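Local structure of reticulocyte-binding protein 2a (Plasmodium vivax, 4Z8N) at residues F10-T20 with Y111-M119; H221-V232 with F259-A270. The protein binds red blood cells through the helical erythrocyte-binding domain described here, and probably takes part in the parasite's invasion of reticulocytes. All coordinates share one frame; numbering follows the deposited sequence.

Overall arrangement
Both contacts are partly buried and lie about 18 Å apart, centre to centre. Contact 1 sets the hairpin 10-20 against the end of helix 94-115 and the turn after it. Its chemistry across the interface is mostly apolar, and none of the hydrogen bonds found joins 10-20 to 111-119. Contact 2 pairs two long antiparallel helices, 199-237 and 246-297. It buries more surface and adds a histidine-serine bond to its knobs-into-holes packing. The hairpin joins the two: its other side lies on contact 2, where Ile-17 meets His-221 and Lys-224, Ser-19 meets Phe-265 and Arg-269, and Gly-15 O hydrogen-bonds to Lys-224 NZ. It thus packs between helix 94-115 and the helix pair of contact 2.

Contact 1. Residues F10-T20 with Y111-M119; sequences FSNSSGQIIST and YKNCVQANM
Phe-10 meets Lys-112 in a CH-pi contact. The lysine CG lies over one face of the ring, 3.8 Å from the centroid and offset toward the rim. Lys-112 CG is anti to its backbone N (chi1 176°), and the rest of the chain is extended. Its CB, CG and CD therefore pass over the CZ-CE1-CD1 side of the ring.

Most of the other contacts are apolar. Tyr-111 CD2 sits at the edge of the Phe-10 ring, 4.2 Å from CZ. Val-115 CG1 lies 4.1 Å from Phe-10 CE2 and also reaches CG2 of Ile-18. Val-115 CG2 turns to the methyl of Thr-20, which also meets Tyr-111 at OH and CE2. Ile-18 CD1 touches Met-119 SD at 3.5 Å, the side chains crossing at about a right angle.

Of the amides, Gln-116 puts CG on Ile-18 CD1 and NE2 3.4 Å from Phe-10 CB. That of Gln-16 is doubtful: its NE2 is 3.0 Å from Met-119 SD and equally close to ND2 of Asn-12, another donor.

Polar bonds hold the hairpin itself. Phe-10 and Ile-18 exchange two backbone bonds. Asn-12 OD1 accepts from Ser-14 OG and from Gly-15 N, 3.2 Å away, as in an Asx motif.

Helix 94-115 ends here and a type II turn, Gln-116 to Met-119, leads into helix 119-136, close to Glu-120, which binds calcium in a structure of this protein but carries no metal here. The disulfide Cys-70 to Cys-114 ties this end to the region after helix 42-69. On the hairpin's other side, Ile-17 packs on helix 199-237 and Ser-19 on helix 246-297.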
loop_
_atom_site.group_PDB
_atom_site.type_symbol
_atom_site.label_atom_id
_atom_site.label_comp_id
_atom_site.label_asym_id
_atom_site.label_seq_id
_atom_site.Cartn_x
_atom_site.Cartn_y
_atom_site.Cartn_z
ATOM N N PHE A 10 0.488 1.641 6.250
ATOM C CA PHE A 10 1.450 1.521 7.341
ATOM C C PHE A 10 2.311 0.271 7.216
ATOM O O PHE A 10 1.808 -0.853 7.250
ATOM C CB PHE A 10 0.722 1.527 8.686
ATOM C CG PHE A 10 -0.136 2.739 8.896
ATOM C CD1 PHE A 10 0.436 3.966 9.198
ATOM C CD2 PHE A 10 -1.514 2.657 8.775
ATOM C CE1 PHE A 10 -0.349 5.085 9.381
ATOM C CE2 PHE A 10 -2.306 3.774 8.956
ATOM C CZ PHE A 10 -1.725 4.989 9.262
ATOM N N SER A 11 3.614 0.478 7.064
ATOM C CA SER A 11 4.568 -0.624 7.037
ATOM C C SER A 11 5.189 -0.796 8.419
ATOM O O SER A 11 4.966 0.027 9.308
ATOM C CB SER A 11 5.651 -0.377 5.988
ATOM O OG SER A 11 6.245 -1.598 5.581
ATOM N N ASN A 12 5.966 -1.858 8.608
ATOM C CA ASN A 12 6.544 -2.107 9.924
ATOM C C ASN A 12 7.863 -2.868 9.932
ATOM O O ASN A 12 8.605 -2.886 8.947
ATOM C CB ASN A 12 5.537 -2.862 10.801
ATOM C CG ASN A 12 5.260 -4.278 10.307
ATOM O OD1 ASN A 12 5.782 -4.715 9.279
ATOM N ND2 ASN A 12 4.442 -5.007 11.054
ATOM N N SER A 13 8.125 -3.490 11.078
ATOM C CA SER A 13 9.295 -4.327 11.303
ATOM C C SER A 13 9.497 -5.367 10.203
ATOM O O SER A 13 10.541 -5.399 9.554
ATOM C CB SER A 13 9.170 -5.034 12.656
ATOM O OG SER A 13 7.826 -5.420 12.903
ATOM N N SER A 14 8.487 -6.205 9.997
ATOM C CA SER A 14 8.603 -7.368 9.117
ATOM C C SER A 14 8.503 -7.029 7.630
ATOM O O SER A 14 8.886 -7.832 6.779
ATOM C CB SER A 14 7.533 -8.400 9.480
ATOM O OG SER A 14 6.236 -7.829 9.431
ATOM N N GLY A 15 7.985 -5.846 7.320
ATOM C CA GLY A 15 7.846 -5.424 5.939
ATOM C C GLY A 15 6.425 -5.594 5.443
ATOM O O GLY A 15 6.121 -5.327 4.281
ATOM N N GLN A 16 5.554 -6.058 6.331
ATOM C CA GLN A 16 4.135 -6.138 6.025
ATOM C C GLN A 16 3.586 -4.724 5.824
ATOM O O GLN A 16 4.056 -3.766 6.439
ATOM C CB GLN A 16 3.381 -6.874 7.140
ATOM C CG GLN A 16 2.775 -5.940 8.182
ATOM C CD GLN A 16 1.914 -6.643 9.224
ATOM O OE1 GLN A 16 1.447 -7.770 9.026
ATOM N NE2 GLN A 16 1.687 -5.965 10.341
ATOM N N ILE A 17 2.619 -4.589 4.929
ATOM C CA ILE A 17 1.985 -3.301 4.710
ATOM C C ILE A 17 0.510 -3.418 5.046
ATOM O O ILE A 17 -0.231 -4.148 4.386
ATOM C CB ILE A 17 2.161 -2.807 3.257
ATOM C CG1 ILE A 17 3.645 -2.605 2.931
ATOM C CG2 ILE A 17 1.393 -1.511 3.039
ATOM C CD1 ILE A 17 3.905 -2.131 1.508
ATOM N N ILE A 18 0.091 -2.720 6.093
ATOM C CA ILE A 18 -1.320 -2.663 6.441
ATOM C C ILE A 18 -1.944 -1.459 5.757
ATOM O O ILE A 18 -1.534 -0.322 5.993
ATOM C CB ILE A 18 -1.529 -2.582 7.957
ATOM C CG1 ILE A 18 -1.013 -3.859 8.622
ATOM C CG2 ILE A 18 -3.000 -2.368 8.278
ATOM C CD1 ILE A 18 -1.168 -3.868 10.120
ATOM N N SER A 19 -2.925 -1.712 4.899
ATOM C CA SER A 19 -3.518 -0.653 4.097
ATOM C C SER A 19 -4.803 -0.121 4.722
ATOM O O SER A 19 -5.539 -0.857 5.378
ATOM C CB SER A 19 -3.788 -1.154 2.678
ATOM O OG SER A 19 -4.317 -0.125 1.864
ATOM N N THR A 20 -5.060 1.166 4.519
ATOM C CA THR A 20 -6.271 1.793 5.034
ATOM C C THR A 20 -7.443 1.600 4.079
ATOM O O THR A 20 -8.568 1.999 4.377
ATOM C CB THR A 20 -6.064 3.298 5.279
ATOM O OG1 THR A 20 -5.489 3.896 4.111
ATOM C CG2 THR A 20 -5.143 3.526 6.467
ATOM N N TYR A 111 -4.534 7.677 14.633
ATOM C CA TYR A 111 -5.202 7.029 13.509
ATOM C C TYR A 111 -4.505 5.722 13.148
ATOM O O TYR A 111 -5.161 4.713 12.897
ATOM C CB TYR A 111 -5.251 7.960 12.291
ATOM C CG TYR A 111 -5.957 7.364 11.092
ATOM C CD1 TYR A 111 -7.306 7.037 11.150
ATOM C CD2 TYR A 111 -5.279 7.134 9.902
ATOM C CE1 TYR A 111 -7.960 6.493 10.062
ATOM C CE2 TYR A 111 -5.928 6.589 8.800
ATOM C CZ TYR A 111 -7.268 6.271 8.889
ATOM O OH TYR A 111 -7.927 5.731 7.806
ATOM N N LYS A 112 -3.175 5.749 13.128
ATOM C CA LYS A 112 -2.385 4.555 12.844
ATOM C C LYS A 112 -2.708 3.426 13.821
ATOM O O LYS A 112 -2.839 2.269 13.423
ATOM C CB LYS A 112 -0.889 4.875 12.893
ATOM C CG LYS A 112 0.010 3.661 12.701
ATOM C CD LYS A 112 1.479 4.044 12.766
ATOM C CE LYS A 112 2.374 2.840 12.511
ATOM N NZ LYS A 112 3.820 3.194 12.580
ATOM N N ASN A 113 -2.845 3.770 15.098
ATOM C CA ASN A 113 -3.146 2.778 16.125
ATOM C C ASN A 113 -4.561 2.229 16.002
ATOM O O ASN A 113 -4.803 1.049 16.256
ATOM C CB ASN A 113 -2.936 3.371 17.518
ATOM C CG ASN A 113 -1.470 3.554 17.854
ATOM O OD1 ASN A 113 -0.610 2.842 17.337
ATOM N ND2 ASN A 113 -1.178 4.508 18.729
ATOM N N CYS A 114 -5.493 3.095 15.620
ATOM C CA CYS A 114 -6.875 2.689 15.401
ATOM C C CYS A 114 -6.950 1.718 14.224
ATOM O O CYS A 114 -7.713 0.753 14.245
ATOM C CB CYS A 114 -7.759 3.917 15.156
ATOM S SG CYS A 114 -9.492 3.561 14.783
ATOM N N VAL A 115 -6.140 1.980 13.205
ATOM C CA VAL A 115 -6.093 1.140 12.013
ATOM C C VAL A 115 -5.360 -0.173 12.285
ATOM O O VAL A 115 -5.814 -1.246 11.883
ATOM C CB VAL A 115 -5.412 1.883 10.842
ATOM C CG1 VAL A 115 -5.136 0.936 9.682
ATOM C CG2 VAL A 115 -6.271 3.054 10.390
ATOM N N GLN A 116 -4.233 -0.087 12.984
ATOM C CA GLN A 116 -3.422 -1.266 13.272
ATOM C C GLN A 116 -3.912 -2.051 14.486
ATOM O O GLN A 116 -3.280 -3.025 14.888
ATOM C CB GLN A 116 -1.961 -0.870 13.485
ATOM C CG GLN A 116 -1.190 -0.583 12.211
ATOM C CD GLN A 116 0.274 -0.307 12.481
ATOM O OE1 GLN A 116 0.659 -0.002 13.611
ATOM N NE2 GLN A 116 1.103 -0.423 11.450
ATOM N N ALA A 117 -5.025 -1.625 15.077
ATOM C CA ALA A 117 -5.583 -2.337 16.223
ATOM C C ALA A 117 -6.003 -3.745 15.810
ATOM O O ALA A 117 -6.475 -3.954 14.690
ATOM C CB ALA A 117 -6.763 -1.574 16.806
ATOM N N ASN A 118 -5.799 -4.706 16.711
ATOM C CA ASN A 118 -6.150 -6.109 16.476
ATOM C C ASN A 118 -5.400 -6.741 15.301
ATOM O O ASN A 118 -5.803 -7.790 14.800
ATOM C CB ASN A 118 -7.656 -6.247 16.248
ATOM C CG ASN A 118 -8.472 -5.590 17.339
ATOM O OD1 ASN A 118 -8.270 -5.854 18.526
ATOM N ND2 ASN A 118 -9.395 -4.720 16.944
ATOM N N MET A 119 -4.315 -6.098 14.875
ATOM C CA MET A 119 -3.507 -6.562 13.745
ATOM C C MET A 119 -3.074 -8.007 13.925
ATOM O O MET A 119 -3.066 -8.804 12.986
ATOM C CB MET A 119 -2.280 -5.658 13.576
ATOM C CG MET A 119 -1.028 -6.349 13.057
ATOM S SD MET A 119 0.386 -5.230 12.975
ATOM C CE MET A 119 0.292 -4.431 14.576
#

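Contact 2. Residues H221-V232 with F259-A270; sequences HTGKIIHGKENV and FYATYKFSLKRA
The carbonyl O of His-227 takes two bonds from Asn-231, whose side chain covers the ring of Phe-259. One is the helical bond from Asn-231 N. The other comes from Asn-231 ND2 at 2.6 Å, and the donors reach His-227 O from opposite faces of the carbonyl plane. This second bond fixes the rotation of the amide, which lies nearly parallel to the Phe-259 ring (8° between planes). Asn-231 CB stands over the ring centre, 3.4 Å from the centroid. With CG anti to the carbonyl carbon (chi1 -76°), the Phe-259 ring points into a hole formed by His-227, Gly-228, Asn-231 and Val-232. The lack of a side chain on Gly-228 lets the helices come close: its CA is 3.5 Å from Phe-259 O.

A second knob is Ile-225, set among Tyr-263, Ser-266, Leu-267 and Ala-270. Its CD1 reaches Ala-270 CB at 3.7 Å, while CG2 lies 3.6 Å from Tyr-263 CE1. The edge of the Tyr-263 ring faces the carbonyl O of Ile-225.

At the far end His-221 ND1 and Ser-266 OG share a nearly straight hydrogen bond of 2.8 Å. The hydroxyl lies in the plane of the imidazole. Arg-269 CB packs over one face of the same ring, 3.6 Å from its centroid. His-221 NE2 hydrogen-bonds to Asp-9 OD2, and Arg-269 NE makes a salt bridge with the same oxygen.

Segments 221-232 and 259-270 run roughly antiparallel, 147° between their directions, with axes 7.6 Å apart at closest. Strand 17-19 covers His-221 and Arg-269, helix 26-37 packs on Phe-265 and Tyr-260, and helix 168-194 touches Thr-222 and Leu-267. Both segments belong to the Rh5 coiled-coil domain, and the pair packs within its helical bundle.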
loop_
_atom_site.group_PDB
_atom_site.type_symbol
_atom_site.label_atom_id
_atom_site.label_comp_id
_atom_site.label_asym_id
_atom_site.label_seq_id
_atom_site.Cartn_x
_atom_site.Cartn_y
_atom_site.Cartn_z
ATOM N N HIS A 221 5.740 0.013 -1.492
ATOM C CA HIS A 221 4.867 -0.665 -2.445
ATOM C C HIS A 221 5.625 -1.057 -3.709
ATOM O O HIS A 221 5.385 -2.121 -4.278
ATOM C CB HIS A 221 3.670 0.216 -2.807
ATOM C CG HIS A 221 2.606 0.251 -1.755
ATOM N ND1 HIS A 221 1.970 -0.887 -1.305
ATOM C CD2 HIS A 221 2.055 1.284 -1.077
ATOM C CE1 HIS A 221 1.081 -0.556 -0.387
ATOM N NE2 HIS A 221 1.112 0.756 -0.227
ATOM N N THR A 222 6.532 -0.188 -4.145
ATOM C CA THR A 222 7.358 -0.452 -5.320
ATOM C C THR A 222 8.202 -1.714 -5.141
ATOM O O THR A 222 8.360 -2.507 -6.072
ATOM C CB THR A 222 8.282 0.747 -5.628
ATOM O OG1 THR A 222 7.524 1.778 -6.271
ATOM C CG2 THR A 222 9.422 0.334 -6.535
ATOM N N GLY A 223 8.741 -1.895 -3.939
ATOM C CA GLY A 223 9.498 -3.092 -3.621
ATOM C C GLY A 223 8.667 -4.355 -3.766
ATOM O O GLY A 223 9.155 -5.372 -4.259
ATOM N N LYS A 224 7.408 -4.289 -3.339
ATOM C CA LYS A 224 6.502 -5.431 -3.430
ATOM C C LYS A 224 6.146 -5.739 -4.879
ATOM O O LYS A 224 6.087 -6.903 -5.279
ATOM C CB LYS A 224 5.224 -5.176 -2.628
ATOM C CG LYS A 224 5.452 -4.872 -1.158
ATOM C CD LYS A 224 6.066 -6.054 -0.432
ATOM C CE LYS A 224 6.115 -5.801 1.065
ATOM N NZ LYS A 224 6.667 -6.962 1.811
ATOM N N ILE A 225 5.898 -4.690 -5.657
ATOM C CA ILE A 225 5.572 -4.836 -7.070
ATOM C C ILE A 225 6.700 -5.528 -7.828
ATOM O O ILE A 225 6.469 -6.485 -8.567
ATOM C CB ILE A 225 5.287 -3.472 -7.716
ATOM C CG1 ILE A 225 4.039 -2.845 -7.094
ATOM C CG2 ILE A 225 5.121 -3.614 -9.221
ATOM C CD1 ILE A 225 3.820 -1.407 -7.494
ATOM N N ILE A 226 7.921 -5.043 -7.626
ATOM C CA ILE A 226 9.097 -5.615 -8.273
ATOM C C ILE A 226 9.332 -7.057 -7.822
ATOM O O ILE A 226 9.631 -7.931 -8.636
ATOM C CB ILE A 226 10.354 -4.766 -7.987
ATOM C CG1 ILE A 226 10.249 -3.419 -8.704
ATOM C CG2 ILE A 226 11.613 -5.495 -8.422
ATOM C CD1 ILE A 226 11.417 -2.493 -8.441
ATOM N N HIS A 227 9.179 -7.297 -6.523
ATOM C CA HIS A 227 9.335 -8.636 -5.964
ATOM C C HIS A 227 8.322 -9.611 -6.556
ATOM O O HIS A 227 8.670 -10.730 -6.941
ATOM C CB HIS A 227 9.193 -8.595 -4.442
ATOM C CG HIS A 227 9.308 -9.938 -3.788
ATOM N ND1 HIS A 227 8.209 -10.672 -3.396
ATOM C CD2 HIS A 227 10.393 -10.675 -3.451
ATOM C CE1 HIS A 227 8.612 -11.806 -2.849
ATOM N NE2 HIS A 227 9.932 -11.832 -2.870
ATOM N N GLY A 228 7.067 -9.180 -6.628
ATOM C CA GLY A 228 6.008 -10.018 -7.154
ATOM C C GLY A 228 6.172 -10.313 -8.633
ATOM O O GLY A 228 6.056 -11.463 -9.059
ATOM N N LYS A 229 6.447 -9.271 -9.413
ATOM C CA LYS A 229 6.562 -9.401 -10.861
ATOM C C LYS A 229 7.730 -10.291 -11.282
ATOM O O LYS A 229 7.562 -11.204 -12.091
ATOM C CB LYS A 229 6.704 -8.022 -11.510
ATOM C CG LYS A 229 6.991 -8.078 -13.005
ATOM C CD LYS A 229 6.837 -6.718 -13.669
ATOM C CE LYS A 229 7.140 -6.807 -15.160
ATOM N NZ LYS A 229 6.705 -5.579 -15.888
ATOM N N GLU A 230 8.910 -10.025 -10.734
ATOM C CA GLU A 230 10.104 -10.781 -11.099
ATOM C C GLU A 230 9.979 -12.257 -10.737
ATOM O O GLU A 230 10.456 -13.122 -11.469
ATOM C CB GLU A 230 11.344 -10.184 -10.432
ATOM C CG GLU A 230 11.790 -8.864 -11.036
ATOM C CD GLU A 230 13.023 -8.303 -10.360
ATOM O OE1 GLU A 230 13.453 -8.872 -9.335
ATOM O OE2 GLU A 230 13.565 -7.293 -10.857
ATOM N N ASN A 231 9.337 -12.546 -9.611
ATOM C CA ASN A 231 9.149 -13.933 -9.201
ATOM C C ASN A 231 8.153 -14.656 -10.101
ATOM O O ASN A 231 8.344 -15.827 -10.427
ATOM C CB ASN A 231 8.696 -14.010 -7.742
ATOM C CG ASN A 231 9.856 -13.910 -6.772
ATOM O OD1 ASN A 231 10.653 -14.837 -6.648
ATOM N ND2 ASN A 231 9.957 -12.780 -6.082
ATOM N N VAL A 232 7.095 -13.956 -10.501
ATOM C CA VAL A 232 6.137 -14.504 -11.456
ATOM C C VAL A 232 6.853 -14.832 -12.759
ATOM O O VAL A 232 6.694 -15.921 -13.310
ATOM C CB VAL A 232 4.970 -13.529 -11.733
ATOM C CG1 VAL A 232 4.227 -13.925 -13.000
ATOM C CG2 VAL A 232 4.016 -13.485 -10.550
ATOM N N PHE A 259 2.659 -14.632 -5.090
ATOM C CA PHE A 259 3.465 -13.677 -5.845
ATOM C C PHE A 259 2.589 -12.647 -6.556
ATOM O O PHE A 259 2.896 -11.453 -6.560
ATOM C CB PHE A 259 4.348 -14.406 -6.863
ATOM C CG PHE A 259 5.547 -15.076 -6.254
ATOM C CD1 PHE A 259 6.202 -14.507 -5.173
ATOM C CD2 PHE A 259 6.019 -16.276 -6.759
ATOM C CE1 PHE A 259 7.306 -15.121 -4.611
ATOM C CE2 PHE A 259 7.121 -16.896 -6.200
ATOM C CZ PHE A 259 7.765 -16.318 -5.126
ATOM N N TYR A 260 1.493 -13.104 -7.155
ATOM C CA TYR A 260 0.610 -12.189 -7.869
ATOM C C TYR A 260 -0.198 -11.325 -6.904
ATOM O O TYR A 260 -0.416 -10.140 -7.159
ATOM C CB TYR A 260 -0.336 -12.944 -8.804
ATOM C CG TYR A 260 -1.333 -12.027 -9.478
ATOM C CD1 TYR A 260 -0.921 -11.103 -10.431
ATOM C CD2 TYR A 260 -2.683 -12.070 -9.147
ATOM C CE1 TYR A 260 -1.824 -10.252 -11.042
ATOM C CE2 TYR A 260 -3.596 -11.227 -9.756
ATOM C CZ TYR A 260 -3.159 -10.319 -10.702
ATOM O OH TYR A 260 -4.060 -9.475 -11.308
ATOM N N ALA A 261 -0.638 -11.918 -5.798
ATOM C CA ALA A 261 -1.398 -11.178 -4.792
ATOM C C ALA A 261 -0.562 -10.042 -4.212
ATOM O O ALA A 261 -1.070 -8.949 -3.969
ATOM C CB ALA A 261 -1.870 -12.106 -3.687
ATOM N N THR A 262 0.724 -10.313 -4.004
ATOM C CA THR A 262 1.666 -9.308 -3.520
ATOM C C THR A 262 1.822 -8.180 -4.535
ATOM O O THR A 262 1.808 -7.000 -4.179
ATOM C CB THR A 262 3.043 -9.933 -3.229
ATOM O OG1 THR A 262 2.913 -10.894 -2.175
ATOM C CG2 THR A 262 4.050 -8.867 -2.812
ATOM N N TYR A 263 1.972 -8.558 -5.800
ATOM C CA TYR A 263 2.069 -7.602 -6.893
ATOM C C TYR A 263 0.810 -6.743 -6.990
ATOM O O TYR A 263 0.885 -5.515 -7.055
ATOM C CB TYR A 263 2.317 -8.342 -8.212
ATOM C CG TYR A 263 2.167 -7.493 -9.454
ATOM C CD1 TYR A 263 3.218 -6.713 -9.918
ATOM C CD2 TYR A 263 0.977 -7.484 -10.174
ATOM C CE1 TYR A 263 3.085 -5.940 -11.057
ATOM C CE2 TYR A 263 0.835 -6.715 -11.310
ATOM C CZ TYR A 263 1.891 -5.945 -11.747
ATOM O OH TYR A 263 1.752 -5.182 -12.879
ATOM N N LYS A 264 -0.346 -7.397 -6.990
ATOM C CA LYS A 264 -1.621 -6.712 -7.166
ATOM C C LYS A 264 -1.956 -5.793 -5.990
ATOM O O LYS A 264 -2.450 -4.684 -6.182
ATOM C CB LYS A 264 -2.740 -7.738 -7.366
ATOM C CG LYS A 264 -4.123 -7.133 -7.553
ATOM C CD LYS A 264 -5.174 -8.223 -7.689
ATOM C CE LYS A 264 -6.573 -7.649 -7.804
ATOM N NZ LYS A 264 -7.593 -8.732 -7.904
ATOM N N PHE A 265 -1.689 -6.268 -4.778
ATOM C CA PHE A 265 -1.975 -5.516 -3.563
ATOM C C PHE A 265 -1.261 -4.162 -3.563
ATOM O O PHE A 265 -1.837 -3.149 -3.166
ATOM C CB PHE A 265 -1.565 -6.341 -2.336
ATOM C CG PHE A 265 -1.958 -5.730 -1.021
ATOM C CD1 PHE A 265 -3.285 -5.688 -0.628
ATOM C CD2 PHE A 265 -0.993 -5.230 -0.159
ATOM C CE1 PHE A 265 -3.647 -5.141 0.588
ATOM C CE2 PHE A 265 -1.350 -4.681 1.061
ATOM C CZ PHE A 265 -2.677 -4.636 1.434
ATOM N N SER A 266 -0.015 -4.142 -4.027
ATOM C CA SER A 266 0.779 -2.915 -4.004
ATOM C C SER A 266 0.620 -2.069 -5.265
ATOM O O SER A 266 0.755 -0.846 -5.210
ATOM C CB SER A 266 2.255 -3.245 -3.786
ATOM O OG SER A 266 2.521 -3.448 -2.408
ATOM N N LEU A 267 0.334 -2.713 -6.394
ATOM C CA LEU A 267 0.166 -1.994 -7.657
ATOM C C LEU A 267 -0.964 -0.973 -7.568
ATOM O O LEU A 267 -0.818 0.168 -8.004
ATOM C CB LEU A 267 -0.105 -2.969 -8.805
ATOM C CG LEU A 267 -0.330 -2.336 -10.182
ATOM C CD1 LEU A 267 0.936 -1.645 -10.663
ATOM C CD2 LEU A 267 -0.794 -3.372 -11.194
ATOM N N LYS A 268 -2.085 -1.395 -6.993
ATOM C CA LYS A 268 -3.255 -0.540 -6.839
ATOM C C LYS A 268 -2.926 0.725 -6.050
ATOM O O LYS A 268 -3.454 1.800 -6.332
ATOM C CB LYS A 268 -4.382 -1.313 -6.148
ATOM C CG LYS A 268 -5.634 -0.495 -5.883
ATOM C CD LYS A 268 -6.755 -1.363 -5.342
ATOM C CE LYS A 268 -6.944 -1.158 -3.849
ATOM N NZ LYS A 268 -8.024 -2.031 -3.315
ATOM N N ARG A 269 -2.037 0.588 -5.072
ATOM C CA ARG A 269 -1.668 1.693 -4.195
ATOM C C ARG A 269 -0.626 2.600 -4.833
ATOM O O ARG A 269 -0.605 3.805 -4.581
ATOM C CB ARG A 269 -1.148 1.157 -2.861
ATOM C CG ARG A 269 -2.148 0.280 -2.144
ATOM C CD ARG A 269 -3.407 1.064 -1.826
ATOM N NE ARG A 269 -3.212 1.968 -0.697
ATOM C CZ ARG A 269 -3.890 3.097 -0.518
ATOM N NH1 ARG A 269 -4.803 3.471 -1.405
ATOM N NH2 ARG A 269 -3.651 3.853 0.545
ATOM N N ALA A 270 0.234 2.014 -5.659
ATOM C CA ALA A 270 1.269 2.770 -6.350
ATOM C C ALA A 270 0.669 3.847 -7.253
ATOM O O ALA A 270 1.220 4.941 -7.374
ATOM C CB ALA A 270 2.156 1.834 -7.159
#